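Local structure of hydrogenase 2 maturation peptidase (Thaumarchaeota archaeon SCGC AB-539-E09, 5TTX) at residues V10-V15 with D40-R45; M20-F25 with L137-E142. The protein is probably a maturation protease that trims a C-terminal extension from the large subunit precursor of a nickel-iron hydrogenase. One frame throughout, in Å; residues are numbered along the deposited sequence.

Contact 1: residues V10-V15 with D40-R45; sequences VLVAGV and DYVDAR
Val10 and Tyr41 begin a run of five backbone hydrogen bonds. Strands 10-15 and 42-45 run side by side in the same direction, their short axes 15° apart; the first bond is to Tyr41, just before the second strand. The bonds leave residues of 10-15 with even numbers: Val10 N reaches Tyr41 O, Val10 O takes Asp43 N at 2.7 Å, Val12 N gives to Asp43 O at 2.7 Å, Val12 O takes Arg45 N, and Gly14 N closes the ladder on Arg45 O at 3.0 Å. CA-H...O contacts reinforce it, such as Ala44 CA to Val12 O at 3.3 Å.

Carbon contacts lie on both faces. With Val10 and Val42, Val12 shares the face covered by helix 25-34, where its CG2 meets Val42 CG1 at 4.1 Å. A chi1 of 171° puts Val10 CG2 beside the backbone N, where it meets the Tyr41 ring edge in plane, 3.9 Å from CE1. On the other face the Leu11 side chain crosses that of Arg45 at about a right angle, its CD1 touching Arg45 CB at 3.9 Å.

The polar ends of that second face turn elsewhere: Arg45 NH2 forms a salt bridge with Asp57 and a hydrogen bond with Tyr61 OH, which also bonds Asp43 OD1. Matching register and direction, with helix 25-34 between the strands in sequence, identify a beta-alpha-beta crossover in the mixed sheet, with 42-48 outermost within the chain.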
# COMPACT_ATOMS: atom_id res chain seq x y z
N VAL A 10 -36.77 14.68 -0.41
CA VAL A 10 -37.29 13.36 -0.73
C VAL A 10 -37.64 13.32 -2.21
O VAL A 10 -38.26 14.26 -2.73
CB VAL A 10 -38.52 12.99 0.10
CG1 VAL A 10 -39.15 11.69 -0.44
CG2 VAL A 10 -38.13 12.84 1.56
N LEU A 11 -37.23 12.25 -2.90
CA LEU A 11 -37.52 12.03 -4.30
C LEU A 11 -38.49 10.86 -4.39
O LEU A 11 -38.18 9.77 -3.90
CB LEU A 11 -36.26 11.72 -5.11
CG LEU A 11 -36.56 11.18 -6.53
CD1 LEU A 11 -37.30 12.22 -7.35
CD2 LEU A 11 -35.29 10.73 -7.29
N VAL A 12 -39.64 11.08 -5.01
CA VAL A 12 -40.51 9.99 -5.43
C VAL A 12 -40.49 9.93 -6.95
O VAL A 12 -40.93 10.88 -7.62
CB VAL A 12 -41.94 10.16 -4.90
CG1 VAL A 12 -42.81 8.95 -5.25
CG2 VAL A 12 -41.94 10.42 -3.39
N ALA A 13 -39.98 8.82 -7.49
CA ALA A 13 -39.67 8.70 -8.91
C ALA A 13 -40.56 7.66 -9.56
O ALA A 13 -40.53 6.49 -9.18
CB ALA A 13 -38.19 8.32 -9.12
N GLY A 14 -41.35 8.09 -10.55
CA GLY A 14 -42.12 7.17 -11.36
C GLY A 14 -41.35 6.79 -12.61
O GLY A 14 -40.91 7.66 -13.37
N VAL A 15 -41.18 5.49 -12.82
CA VAL A 15 -40.35 4.99 -13.90
C VAL A 15 -41.21 4.11 -14.80
O VAL A 15 -41.87 3.18 -14.31
CB VAL A 15 -39.14 4.18 -13.37
CG1 VAL A 15 -38.31 3.69 -14.51
CG2 VAL A 15 -38.31 5.02 -12.44
N ASP A 40 -43.14 20.95 0.30
CA ASP A 40 -42.18 21.39 -0.72
C ASP A 40 -40.97 20.47 -0.80
O ASP A 40 -40.36 20.34 -1.87
CB ASP A 40 -41.71 22.82 -0.44
CG ASP A 40 -42.67 23.86 -0.97
OD1 ASP A 40 -42.79 24.93 -0.33
OD2 ASP A 40 -43.31 23.62 -2.02
N TYR A 41 -40.60 19.82 0.31
CA TYR A 41 -39.36 19.05 0.30
C TYR A 41 -39.50 17.73 -0.46
O TYR A 41 -38.49 17.11 -0.79
CB TYR A 41 -38.86 18.84 1.74
CG TYR A 41 -39.69 17.89 2.56
CD1 TYR A 41 -39.54 16.51 2.41
CD2 TYR A 41 -40.60 18.35 3.50
CE1 TYR A 41 -40.32 15.61 3.13
CE2 TYR A 41 -41.34 17.46 4.26
CZ TYR A 41 -41.20 16.09 4.06
OH TYR A 41 -41.94 15.20 4.78
N VAL A 42 -40.72 17.30 -0.77
CA VAL A 42 -40.95 16.12 -1.59
C VAL A 42 -40.91 16.52 -3.06
O VAL A 42 -41.61 17.44 -3.48
CB VAL A 42 -42.30 15.48 -1.24
CG1 VAL A 42 -42.57 14.28 -2.15
CG2 VAL A 42 -42.29 15.06 0.21
N ASP A 43 -40.09 15.83 -3.85
CA ASP A 43 -40.13 15.94 -5.31
C ASP A 43 -40.75 14.67 -5.87
O ASP A 43 -40.13 13.60 -5.82
CB ASP A 43 -38.74 16.12 -5.91
CG ASP A 43 -38.26 17.53 -5.85
OD1 ASP A 43 -37.19 17.77 -6.44
OD2 ASP A 43 -38.93 18.38 -5.21
N ALA A 44 -41.97 14.77 -6.38
CA ALA A 44 -42.60 13.69 -7.14
C ALA A 44 -42.27 13.92 -8.61
O ALA A 44 -42.75 14.87 -9.20
CB ALA A 44 -44.11 13.68 -6.92
N ARG A 45 -41.41 13.08 -9.18
CA ARG A 45 -40.85 13.36 -10.50
C ARG A 45 -41.15 12.21 -11.45
O ARG A 45 -40.91 11.03 -11.13
CB ARG A 45 -39.33 13.61 -10.40
CG ARG A 45 -38.98 15.11 -10.37
CD ARG A 45 -37.48 15.40 -10.13
NE ARG A 45 -36.59 14.81 -11.14
CZ ARG A 45 -35.27 14.69 -10.99
NH1 ARG A 45 -34.53 14.14 -11.95
NH2 ARG A 45 -34.68 15.11 -9.88

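Contact 2: residues M20-F25 with L137-E142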
# COMPACT_ATOMS: atom_id res chain seq x y z
N MSE A 20 -46.99 2.41 -23.03
CA MSE A 20 -47.00 0.96 -23.00
C MSE A 20 -47.92 0.46 -21.90
O MSE A 20 -47.52 -0.36 -21.08
CB MSE A 20 -45.58 0.41 -22.82
CG MSE A 20 -44.66 0.83 -23.92
SE MSE A 20 -45.03 -0.08 -25.62
CE MSE A 20 -43.37 0.46 -26.57
N GLY A 21 -49.13 0.97 -21.89
CA GLY A 21 -50.15 0.38 -21.04
C GLY A 21 -49.78 0.47 -19.58
O GLY A 21 -49.53 1.55 -19.05
N ASP A 22 -49.75 -0.68 -18.92
CA ASP A 22 -49.51 -0.67 -17.48
C ASP A 22 -48.06 -0.36 -17.11
O ASP A 22 -47.77 -0.21 -15.91
CB ASP A 22 -49.96 -2.00 -16.87
CG ASP A 22 -51.47 -2.20 -16.93
OD1 ASP A 22 -51.91 -3.36 -16.89
OD2 ASP A 22 -52.23 -1.19 -17.04
N ASP A 23 -47.14 -0.23 -18.07
CA ASP A 23 -45.83 0.30 -17.72
C ASP A 23 -45.90 1.75 -17.30
O ASP A 23 -44.91 2.28 -16.79
CB ASP A 23 -44.84 0.18 -18.88
CG ASP A 23 -43.40 0.20 -18.42
OD1 ASP A 23 -43.11 -0.46 -17.40
OD2 ASP A 23 -42.54 0.84 -19.08
N GLY A 24 -47.03 2.42 -17.54
CA GLY A 24 -47.22 3.76 -17.02
C GLY A 24 -47.65 3.82 -15.57
O GLY A 24 -48.00 4.90 -15.10
N PHE A 25 -47.64 2.70 -14.84
CA PHE A 25 -47.97 2.74 -13.40
C PHE A 25 -47.19 3.83 -12.65
O PHE A 25 -47.78 4.66 -11.96
CB PHE A 25 -47.70 1.37 -12.79
CG PHE A 25 -47.61 1.37 -11.28
CD1 PHE A 25 -46.36 1.30 -10.63
CD2 PHE A 25 -48.76 1.42 -10.50
CE1 PHE A 25 -46.28 1.28 -9.22
CE2 PHE A 25 -48.68 1.41 -9.09
CZ PHE A 25 -47.47 1.33 -8.46
N LEU A 137 -52.25 4.15 -24.24
CA LEU A 137 -52.22 5.33 -23.39
C LEU A 137 -52.86 5.09 -22.04
O LEU A 137 -52.77 5.97 -21.17
CB LEU A 137 -52.94 6.50 -24.09
CG LEU A 137 -52.37 6.79 -25.48
CD1 LEU A 137 -53.24 7.75 -26.26
CD2 LEU A 137 -50.96 7.32 -25.36
N GLU A 138 -53.50 3.94 -21.84
CA GLU A 138 -54.36 3.74 -20.68
C GLU A 138 -53.83 2.63 -19.78
O GLU A 138 -53.12 1.73 -20.23
CB GLU A 138 -55.79 3.39 -21.10
CG GLU A 138 -56.48 4.42 -22.01
CD GLU A 138 -56.74 5.77 -21.32
OE1 GLU A 138 -56.57 5.88 -20.09
OE2 GLU A 138 -57.14 6.72 -22.04
N LEU A 139 -54.18 2.73 -18.51
CA LEU A 139 -53.93 1.66 -17.56
C LEU A 139 -55.13 0.72 -17.55
O LEU A 139 -56.27 1.14 -17.72
CB LEU A 139 -53.72 2.20 -16.15
CG LEU A 139 -52.63 3.25 -15.89
CD1 LEU A 139 -52.80 3.82 -14.47
CD2 LEU A 139 -51.22 2.67 -16.08
N SER A 140 -54.85 -0.56 -17.31
CA SER A 140 -55.89 -1.51 -16.97
C SER A 140 -56.61 -1.08 -15.69
O SER A 140 -56.11 -0.31 -14.87
CB SER A 140 -55.29 -2.91 -16.73
OG SER A 140 -54.33 -2.86 -15.66
N GLU A 141 -57.82 -1.61 -15.54
CA GLU A 141 -58.61 -1.43 -14.34
C GLU A 141 -57.78 -1.75 -13.08
O GLU A 141 -57.79 -0.98 -12.12
CB GLU A 141 -59.84 -2.34 -14.47
CG GLU A 141 -60.96 -2.02 -13.55
CD GLU A 141 -62.28 -2.61 -14.01
OE1 GLU A 141 -62.27 -3.57 -14.83
OE2 GLU A 141 -63.33 -2.10 -13.56
N GLU A 142 -57.03 -2.86 -13.10
CA GLU A 142 -56.29 -3.28 -11.92
C GLU A 142 -55.17 -2.30 -11.59
O GLU A 142 -55.00 -1.92 -10.43
CB GLU A 142 -55.70 -4.67 -12.12
CG GLU A 142 -56.76 -5.75 -12.22
CD GLU A 142 -57.06 -6.10 -13.68
OE1 GLU A 142 -57.23 -7.31 -13.96
OE2 GLU A 142 -57.11 -5.17 -14.54
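Gly21 and Leu139 meet where the 3-10 turn 22-24 lies against the extended lead-in to helix 141-158; Asp22 and Leu139 have CA atoms 5.0 Å apart, and Gly21 CA makes a CA-H...O contact of 3.4 Å with Glu138 O. The Asp22 carboxylate then meets Ser140 with both oxygens. OD2 receives the backbone N of Ser140 through its syn lone pair, at 2.7 Å and a nearly straight 164°, while OD1 accepts Ser140 OG at 2.8 Å, on the syn side but 31° out of the carboxylate plane. With chi1 near 60°, OG sits between the backbone N and carbonyl carbon of its own residue, where it also caps Val143 N. OD1 is further bonded by the backbone N of Arg131 and of Ser132. Replacing the carboxylate by the methyl group of an alanine is likely to leave three amides, those of Ser140, Arg131 and Ser132, without this acceptor, and the Ser140 hydroxyl held by its Val143 N cap but without OD1. Beside this polar grip, Leu139 CD2 packs over the turn, 3.6 Å from Gly21 O and 3.8 Å from Gly24 C. Ser140 is thus the N-cap of helix 141-158, held in place by the Asp22 carboxylate from the loop that leads into helix 25-34.

How the contacts relate
Contact 1 is buried and contact 2 only partly so: the centre of contact 1 lies about 10 Å, and that of contact 2 about 17 Å, from the centre of the chain, and the two centres are 20 Å apart. Helix 25-34 connects them: it covers one face of the strand pair in contact 1, and contact 2 holds the loop that leads into it from strand 10-15. Their segments alternate along the chain. The chemistry follows the place. Paired strands in contact 1 use repeated main-chain bonds and apolar packing mainly on the face under helix 25-34, with 397 Å² buried, whereas contact 2 buries 252 Å² and rests on one carboxylate meeting a helix start, with a single leucine packing beside it.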